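Local structure of bifunctional pinoresinol-lariciresinol reductase 1 (Thuja plicata, 1QYD) at residues 7-12 against 29-34; 189-194 against 229-234; 118-123 against 154-159. The protein catalyses the NADPH-dependent, enantioselective reduction of (-)-pinoresinol to (-)-lariciresinol and then to (+)-secoisolariciresinol in lignan biosynthesis. All blocks are in the same frame, centred on the assembly; numbering follows the deposited sequence.

Contact 1 (7-12 against 29-34); sequences VLIVGG and HPTYVL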
loop_
_atom_site.group_PDB
_atom_site.type_symbol
_atom_site.label_atom_id
_atom_site.label_comp_id
_atom_site.label_asym_id
_atom_site.label_seq_id
_atom_site.Cartn_x
_atom_site.Cartn_y
_atom_site.Cartn_z
ATOM N N VAL A 7 9.713 28.565 5.742
ATOM C CA VAL A 7 9.599 27.150 5.467
ATOM C C VAL A 7 8.558 26.494 6.315
ATOM O O VAL A 7 8.293 26.838 7.459
ATOM C CB VAL A 7 11.000 26.412 5.615
ATOM C CG1 VAL A 7 12.105 27.317 5.032
ATOM C CG2 VAL A 7 11.319 26.070 7.053
ATOM N N LEU A 8 7.906 25.571 5.647
ATOM C CA LEU A 8 6.871 24.791 6.272
ATOM C C LEU A 8 7.385 23.367 6.222
ATOM O O LEU A 8 7.669 22.873 5.128
ATOM C CB LEU A 8 5.576 24.929 5.481
ATOM C CG LEU A 8 4.331 24.164 5.935
ATOM C CD1 LEU A 8 4.006 24.430 7.399
ATOM C CD2 LEU A 8 3.138 24.665 5.150
ATOM N N ILE A 9 7.561 22.739 7.395
ATOM C CA ILE A 9 7.930 21.346 7.396
ATOM C C ILE A 9 6.765 20.554 7.922
ATOM O O ILE A 9 6.177 20.780 8.975
ATOM C CB ILE A 9 9.175 21.084 8.260
ATOM C CG1 ILE A 9 10.287 22.000 7.815
ATOM C CG2 ILE A 9 9.718 19.661 8.013
ATOM C CD1 ILE A 9 11.087 22.541 8.963
ATOM N N VAL A 10 6.425 19.636 7.052
ATOM C CA VAL A 10 5.360 18.707 7.288
ATOM C C VAL A 10 6.113 17.383 7.360
ATOM O O VAL A 10 7.058 17.184 6.617
ATOM C CB VAL A 10 4.371 18.956 6.103
ATOM C CG1 VAL A 10 5.026 19.310 4.774
ATOM C CG2 VAL A 10 3.574 17.695 5.956
ATOM N N GLY A 11 5.830 16.474 8.296
ATOM C CA GLY A 11 6.627 15.271 8.509
ATOM C C GLY A 11 7.706 15.415 9.612
ATOM O O GLY A 11 8.204 14.436 10.173
ATOM N N GLY A 12 8.028 16.657 9.983
ATOM C CA GLY A 12 9.044 17.114 10.950
ATOM C C GLY A 12 9.042 16.630 12.391
ATOM O O GLY A 12 9.856 17.138 13.178
ATOM N N HIS A 29 16.097 30.457 8.905
ATOM C CA HIS A 29 14.738 30.415 8.387
ATOM C C HIS A 29 13.647 30.510 9.441
ATOM O O HIS A 29 13.673 29.740 10.404
ATOM C CB HIS A 29 14.562 29.140 7.599
ATOM C CG HIS A 29 15.541 29.211 6.462
ATOM N ND1 HIS A 29 16.833 29.370 6.593
ATOM C CD2 HIS A 29 15.245 29.206 5.137
ATOM C CE1 HIS A 29 17.322 29.474 5.384
ATOM N NE2 HIS A 29 16.368 29.378 4.502
ATOM N N PRO A 30 12.689 31.457 9.339
ATOM C CA PRO A 30 11.398 31.384 10.036
ATOM C C PRO A 30 10.690 30.082 9.674
ATOM O O PRO A 30 10.232 29.860 8.549
ATOM C CB PRO A 30 10.628 32.657 9.615
ATOM C CG PRO A 30 11.471 33.281 8.516
ATOM C CD PRO A 30 12.893 32.826 8.849
ATOM N N THR A 31 10.705 29.202 10.687
ATOM C CA THR A 31 10.182 27.867 10.519
ATOM C C THR A 31 8.900 27.616 11.253
ATOM O O THR A 31 8.707 28.007 12.394
ATOM C CB THR A 31 11.263 26.891 10.939
ATOM O OG1 THR A 31 12.313 27.158 10.035
ATOM C CG2 THR A 31 10.925 25.435 10.803
ATOM N N TYR A 32 8.062 26.989 10.443
ATOM C CA TYR A 32 6.721 26.554 10.718
ATOM C C TYR A 32 6.735 25.042 10.608
ATOM O O TYR A 32 7.289 24.495 9.657
ATOM C CB TYR A 32 5.728 27.039 9.680
ATOM C CG TYR A 32 5.437 28.519 9.510
ATOM C CD1 TYR A 32 6.420 29.464 9.187
ATOM C CD2 TYR A 32 4.111 28.911 9.619
ATOM C CE1 TYR A 32 6.062 30.806 8.962
ATOM C CE2 TYR A 32 3.736 30.234 9.401
ATOM C CZ TYR A 32 4.707 31.190 9.068
ATOM O OH TYR A 32 4.283 32.500 8.824
ATOM N N VAL A 33 6.058 24.351 11.526
ATOM C CA VAL A 33 5.977 22.908 11.475
ATOM C C VAL A 33 4.545 22.461 11.546
ATOM O O VAL A 33 3.894 22.447 12.598
ATOM C CB VAL A 33 6.769 22.182 12.649
ATOM C CG1 VAL A 33 6.508 20.692 12.748
ATOM C CG2 VAL A 33 8.234 22.201 12.302
ATOM N N LEU A 34 4.106 21.980 10.389
ATOM C CA LEU A 34 2.795 21.380 10.343
ATOM C C LEU A 34 2.895 20.012 10.965
ATOM O O LEU A 34 3.785 19.200 10.677
ATOM C CB LEU A 34 2.297 21.226 8.920
ATOM C CG LEU A 34 0.801 21.004 8.703
ATOM C CD1 LEU A 34 0.485 21.751 7.436
ATOM C CD2 LEU A 34 0.391 19.538 8.627
HETATM O O HOH W 1 2.839 16.898 9.821
#

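Contact 2 (189-194 against 229-234); sequences NVKGIW and QKEVIQ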
loop_
_atom_site.group_PDB
_atom_site.type_symbol
_atom_site.label_atom_id
_atom_site.label_comp_id
_atom_site.label_asym_id
_atom_site.label_seq_id
_atom_site.Cartn_x
_atom_site.Cartn_y
_atom_site.Cartn_z
ATOM N N ASN A 189 33.065 -4.572 -1.508
ATOM C CA ASN A 189 33.932 -3.582 -2.147
ATOM C C ASN A 189 33.191 -2.494 -2.885
ATOM O O ASN A 189 33.734 -1.415 -3.158
ATOM C CB ASN A 189 34.854 -4.215 -3.155
ATOM C CG ASN A 189 35.837 -5.141 -2.480
ATOM O OD1 ASN A 189 36.500 -4.812 -1.488
ATOM N ND2 ASN A 189 35.905 -6.337 -3.053
ATOM N N VAL A 190 31.939 -2.886 -3.185
ATOM C CA VAL A 190 30.929 -2.088 -3.848
ATOM C C VAL A 190 30.721 -0.885 -2.969
ATOM O O VAL A 190 30.450 -1.020 -1.786
ATOM C CB VAL A 190 29.629 -2.854 -3.964
ATOM C CG1 VAL A 190 28.646 -1.968 -4.692
ATOM C CG2 VAL A 190 29.820 -4.175 -4.705
ATOM N N LYS A 191 30.907 0.275 -3.574
ATOM C CA LYS A 191 30.829 1.555 -2.910
ATOM C C LYS A 191 29.423 2.028 -2.557
ATOM O O LYS A 191 28.444 1.832 -3.285
ATOM C CB LYS A 191 31.530 2.554 -3.812
ATOM C CG LYS A 191 33.023 2.221 -3.933
ATOM C CD LYS A 191 33.735 2.634 -2.676
ATOM C CE LYS A 191 35.191 2.433 -2.941
ATOM N NZ LYS A 191 35.945 3.285 -2.040
ATOM N N GLY A 192 29.381 2.620 -1.360
ATOM C CA GLY A 192 28.189 3.208 -0.766
ATOM C C GLY A 192 28.501 4.619 -0.252
ATOM O O GLY A 192 29.659 5.064 -0.238
ATOM N N ILE A 193 27.469 5.370 0.146
ATOM C CA ILE A 193 27.692 6.725 0.609
ATOM C C ILE A 193 26.989 6.776 1.937
ATOM O O ILE A 193 25.925 6.206 2.114
ATOM C CB ILE A 193 27.126 7.720 -0.471
ATOM C CG1 ILE A 193 27.926 7.533 -1.744
ATOM C CG2 ILE A 193 27.258 9.179 -0.050
ATOM C CD1 ILE A 193 27.417 8.348 -2.887
ATOM N N TRP A 194 27.573 7.426 2.918
ATOM C CA TRP A 194 27.068 7.345 4.262
ATOM C C TRP A 194 27.035 8.787 4.772
ATOM O O TRP A 194 28.085 9.442 4.659
ATOM C CB TRP A 194 28.043 6.448 5.044
ATOM C CG TRP A 194 28.415 5.066 4.472
ATOM C CD1 TRP A 194 29.271 4.941 3.402
ATOM C CD2 TRP A 194 27.983 3.844 4.909
ATOM N NE1 TRP A 194 29.379 3.671 3.132
ATOM C CE2 TRP A 194 28.633 2.992 4.006
ATOM C CE3 TRP A 194 27.170 3.302 5.900
ATOM C CZ2 TRP A 194 28.483 1.612 4.073
ATOM C CZ3 TRP A 194 27.021 1.906 5.973
ATOM C CH2 TRP A 194 27.667 1.068 5.069
ATOM N N GLN A 229 31.354 -1.325 2.098
ATOM C CA GLN A 229 30.892 -1.915 3.351
ATOM C C GLN A 229 31.990 -2.259 4.331
ATOM O O GLN A 229 31.916 -1.931 5.508
ATOM C CB GLN A 229 30.120 -3.187 3.096
ATOM C CG GLN A 229 29.511 -3.702 4.407
ATOM C CD GLN A 229 28.796 -5.011 4.197
ATOM O OE1 GLN A 229 28.755 -5.579 3.102
ATOM N NE2 GLN A 229 28.231 -5.493 5.295
ATOM N N LYS A 230 32.957 -2.977 3.761
ATOM C CA LYS A 230 34.167 -3.440 4.389
ATOM C C LYS A 230 34.968 -2.234 4.861
ATOM O O LYS A 230 35.488 -2.261 5.971
ATOM C CB LYS A 230 34.845 -4.272 3.310
ATOM C CG LYS A 230 36.078 -5.153 3.478
ATOM C CD LYS A 230 36.360 -5.732 2.066
ATOM C CE LYS A 230 37.660 -6.570 1.949
ATOM N NZ LYS A 230 38.105 -6.813 0.576
ATOM N N GLU A 231 35.096 -1.147 4.108
ATOM C CA GLU A 231 35.848 -0.018 4.608
ATOM C C GLU A 231 35.236 0.725 5.751
ATOM O O GLU A 231 35.988 1.453 6.392
ATOM C CB GLU A 231 36.070 1.029 3.601
ATOM C CG GLU A 231 36.859 0.589 2.396
ATOM C CD GLU A 231 36.855 1.739 1.418
ATOM O OE1 GLU A 231 35.879 1.880 0.680
ATOM O OE2 GLU A 231 37.814 2.508 1.435
ATOM N N VAL A 232 33.910 0.645 5.973
ATOM C CA VAL A 232 33.264 1.224 7.164
ATOM C C VAL A 232 33.444 0.254 8.347
ATOM O O VAL A 232 33.559 0.681 9.500
ATOM C CB VAL A 232 31.734 1.491 6.907
ATOM C CG1 VAL A 232 30.906 1.860 8.174
ATOM C CG2 VAL A 232 31.704 2.650 5.924
ATOM N N ILE A 233 33.493 -1.060 8.073
ATOM C CA ILE A 233 33.809 -2.043 9.081
ATOM C C ILE A 233 35.209 -1.745 9.515
ATOM O O ILE A 233 35.476 -1.850 10.700
ATOM C CB ILE A 233 33.786 -3.456 8.567
ATOM C CG1 ILE A 233 32.422 -3.788 7.979
ATOM C CG2 ILE A 233 34.113 -4.374 9.727
ATOM C CD1 ILE A 233 32.045 -5.234 7.581
ATOM N N GLN A 234 36.066 -1.321 8.582
ATOM C CA GLN A 234 37.457 -1.014 8.869
ATOM C C GLN A 234 37.767 0.218 9.685
ATOM O O GLN A 234 38.822 0.244 10.335
ATOM C CB GLN A 234 38.230 -0.906 7.597
ATOM C CG GLN A 234 38.666 -2.275 7.118
ATOM C CD GLN A 234 39.388 -2.205 5.787
ATOM O OE1 GLN A 234 39.200 -3.063 4.923
ATOM N NE2 GLN A 234 40.217 -1.177 5.578
#

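Contact 3 (118-123 against 154-159); sequences GMDPDI and YVSSNM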
loop_
_atom_site.group_PDB
_atom_site.type_symbol
_atom_site.label_atom_id
_atom_site.label_comp_id
_atom_site.label_asym_id
_atom_site.label_seq_id
_atom_site.Cartn_x
_atom_site.Cartn_y
_atom_site.Cartn_z
ATOM N N GLY A 118 16.940 9.516 0.205
ATOM C CA GLY A 118 17.418 8.160 -0.015
ATOM C C GLY A 118 17.976 7.915 -1.423
ATOM O O GLY A 118 18.591 8.779 -2.042
ATOM N N MET A 119 17.718 6.699 -1.914
ATOM C CA MET A 119 18.218 6.141 -3.162
ATOM C C MET A 119 18.036 6.763 -4.548
ATOM O O MET A 119 18.837 6.471 -5.451
ATOM C CB MET A 119 17.717 4.726 -3.322
ATOM C CG MET A 119 18.240 3.740 -2.309
ATOM S SD MET A 119 17.984 2.039 -2.881
ATOM C CE MET A 119 19.686 1.666 -3.155
ATOM N N ASP A 120 16.983 7.571 -4.738
ATOM C CA ASP A 120 16.546 8.231 -5.974
ATOM C C ASP A 120 15.710 7.332 -6.895
ATOM O O ASP A 120 16.225 6.636 -7.777
ATOM C CB ASP A 120 17.729 8.797 -6.795
ATOM C CG ASP A 120 17.357 9.683 -7.987
ATOM O OD1 ASP A 120 18.193 10.450 -8.444
ATOM O OD2 ASP A 120 16.248 9.634 -8.491
ATOM N N PRO A 121 14.370 7.462 -6.788
ATOM C CA PRO A 121 13.394 6.627 -7.451
ATOM C C PRO A 121 13.441 6.466 -8.953
ATOM O O PRO A 121 13.249 5.351 -9.443
ATOM C CB PRO A 121 12.086 7.188 -6.976
ATOM C CG PRO A 121 12.403 8.606 -6.647
ATOM C CD PRO A 121 13.680 8.394 -5.897
ATOM N N ASP A 122 13.674 7.518 -9.725
ATOM C CA ASP A 122 13.683 7.272 -11.149
ATOM C C ASP A 122 15.070 7.073 -11.735
ATOM O O ASP A 122 15.292 7.259 -12.937
ATOM C CB ASP A 122 12.925 8.401 -11.846
ATOM C CG ASP A 122 13.399 9.805 -11.604
ATOM O OD1 ASP A 122 12.550 10.682 -11.632
ATOM O OD2 ASP A 122 14.589 10.033 -11.407
ATOM N N ILE A 123 16.011 6.718 -10.828
ATOM C CA ILE A 123 17.331 6.246 -11.233
ATOM C C ILE A 123 17.092 4.748 -11.150
ATOM O O ILE A 123 17.180 4.041 -10.138
ATOM C CB ILE A 123 18.466 6.715 -10.269
ATOM C CG1 ILE A 123 19.041 8.023 -10.830
ATOM C CG2 ILE A 123 19.602 5.688 -10.134
ATOM C CD1 ILE A 123 19.814 7.965 -12.176
ATOM N N TYR A 154 15.019 17.540 -5.669
ATOM C CA TYR A 154 14.889 16.209 -5.088
ATOM C C TYR A 154 16.182 15.896 -4.353
ATOM O O TYR A 154 17.252 15.766 -4.928
ATOM C CB TYR A 154 14.627 15.198 -6.182
ATOM C CG TYR A 154 13.332 15.461 -6.928
ATOM C CD1 TYR A 154 13.317 15.391 -8.311
ATOM C CD2 TYR A 154 12.157 15.749 -6.242
ATOM C CE1 TYR A 154 12.132 15.592 -9.015
ATOM C CE2 TYR A 154 10.969 15.961 -6.944
ATOM C CZ TYR A 154 10.959 15.872 -8.329
ATOM O OH TYR A 154 9.778 16.013 -9.020
ATOM N N VAL A 155 16.097 15.877 -3.027
ATOM C CA VAL A 155 17.247 15.669 -2.177
ATOM C C VAL A 155 17.490 14.195 -1.957
ATOM O O VAL A 155 16.974 13.626 -1.002
ATOM C CB VAL A 155 17.060 16.371 -0.819
ATOM C CG1 VAL A 155 17.725 17.732 -0.850
ATOM C CG2 VAL A 155 15.568 16.564 -0.523
ATOM N N SER A 156 18.228 13.576 -2.909
ATOM C CA SER A 156 18.695 12.182 -2.857
ATOM C C SER A 156 19.990 12.257 -2.063
ATOM O O SER A 156 20.982 12.845 -2.486
ATOM C CB SER A 156 18.977 11.693 -4.232
ATOM O OG SER A 156 19.094 10.306 -4.089
ATOM N N SER A 157 19.937 11.710 -0.857
ATOM C CA SER A 157 20.958 11.945 0.141
ATOM C C SER A 157 21.680 10.716 0.690
ATOM O O SER A 157 22.601 10.802 1.490
ATOM C CB SER A 157 20.263 12.726 1.229
ATOM O OG SER A 157 19.262 11.920 1.845
ATOM N N ASN A 158 21.205 9.553 0.257
ATOM C CA ASN A 158 21.758 8.219 0.498
ATOM C C ASN A 158 21.612 7.568 1.879
ATOM O O ASN A 158 20.492 7.496 2.398
ATOM C CB ASN A 158 23.251 8.242 0.050
ATOM C CG ASN A 158 23.409 8.573 -1.443
ATOM O OD1 ASN A 158 24.111 9.520 -1.841
ATOM N ND2 ASN A 158 22.725 7.803 -2.298
ATOM N N MET A 159 22.667 7.026 2.493
ATOM C CA MET A 159 22.516 6.295 3.731
ATOM C C MET A 159 22.785 7.193 4.890
ATOM O O MET A 159 23.796 7.900 4.892
ATOM C CB MET A 159 23.483 5.104 3.824
ATOM C CG MET A 159 23.144 3.957 2.881
ATOM S SD MET A 159 24.234 2.535 3.085
ATOM C CE MET A 159 25.566 3.181 2.149
#

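Contact 1 (7-12 against 29-34)
V7 and I9 join P30, Y32 and L34 through the backbone ladder of two parallel strands, 7-10 and 31-34. V7 N donates to P30 O (3.1 Å), Y32 N to V7 O (3.0 Å) and I9 N to Y32 O (2.9 Å); a last, bent and weak bond runs from L34 N to I9 O.

Side chains fill both faces of this ladder. On one, V7 CG2 lies beside T31 OG1 and I9 CD1 is 3.4 Å from T31 CG2, while H29, in the loop before the strand, meets V7 CG1. With OG1 anti to its carbonyl carbon (chi1 -62°), T31 reaches back to H29 O at 2.9 Å, from above that carbonyl's plane; this gives the hydroxyl an acceptor, while the methyl CG2 meets I9. On the other face, L8 CD1 sits 3.9 Å from both Y32 CB and L34 CB. Aliphatic V7, L8, I9 and L34 suit a buried sheet whose backbone atoms bond one another.

Farther out, helix 17-26 covers the face of V7, I9 and T31, and helix 67-74 meets L8 and L34. This is the first beta-alpha-beta unit of a Rossmann fold. Past V10 the chain turns at G11, where phi is 95° and a CB would jam against V10 O. The hydrogen-bonded strands with their apolar side chains thus give way to a side-chain-free glycine turn, consistent with the inferred binding of NADP(+) by G11 and G12.

Contact 2 (189-194 against 229-234)
K191 and E231 form the charged link between strand 191-194 and the start of helix 229-241. K191 NZ meets E231 OE1 at 3.1 Å, on the syn side of the carboxylate and 22° out of its plane. K191 starts with CB turned away from the helix, and the bend at chi2 (-76°) helps bring NZ back. Each end has a second partner: NZ also donates to I226 O, and OE1 is bonded to S228 OG just ahead of the helix.

A second polar pair lies near the surface. The extended K230 runs alongside N189, and its NZ donates to N189 OD1 at 3.3 Å, in the carbonyl plane and on a lone pair. An amide suits this place, since its oxygen can accept a hydrogen bond from a lysine ammonium without adding a charge.

The apolar part is a CH-pi contact. V232 CG2, anti to its own carbonyl carbon, stands over one face of the W194 indole, 3.8 Å from the centroid of the five-membered ring and nearest to W194 CE2 (3.6 Å). W194 NE1 donates to L227 O, which helps to fix the rotation of the ring, and M305 of helix 305-309 also touches the tryptophan.

The helix is therefore held to the mixed sheet in two ways: by an indole face against a valine methyl in the interior, and by lysine bonds at the margin, where the salt bridge probably steadies the glutamate's charge.

Contact 3 (118-123 against 154-159)
S156 of strand 154-156 meets G118 and D120 of the loop 118-123 with its side chain. Its CB lies 3.7 Å from G118 O and 4.1 Å from D120 CB. One bond farther, OG sits anti to the backbone N (chi1 -166°), which carries it to G118 O at 2.6 Å; it donates there with a tilt of 20° from the carbonyl plane. S156 OG also touches D120 CB at 3.4 Å. Serine suits the spot, being small enough for this close, buried approach and able to donate a hydrogen bond to a loop carbonyl. With the hydroxyl lost to an alanine, G118 O would probably be left without its serine partner and the loop less firmly held to the strand.

D120 turns its carboxylate to other partners: OD2 forms a salt bridge with R142, inferred to bind NADP(+), and OD1 has a weak bond with Y219. From D120 to I123 the loop makes a type I turn, closed by I123 N to D120 O. The loop follows strand 111-113 and is tied to helix 133-147 by the D120 and D122 salt bridges to its arginines, while strand 154-156 forms the border of a three-strand parallel sheet next to strand 217-219, whose Y219 touches S156.

How the contacts relate
Along the chain the contacts follow one another as 1, 3 and 2. Contact 1 and contact 2 lie on opposite sides of the chain's centre, their own centres 34 Å apart, with contact 3 centred 21 Å from the first and 18 Å from the second. Contacts 2 and 3 touch: M159 CE packs against W194 CE2 at 3.6 Å, and strand 159-160 pairs in parallel with strand 191-195. Contact 1 carries part of the inferred NADP(+) site. In contact 3, the D120 side chain is about 3 Å from that of R142, inferred to bind NADP(+), and that of M119 about 4 Å from H271, inferred to bind substrate; contact 3 thus probably lies between the inferred cofactor and substrate sites.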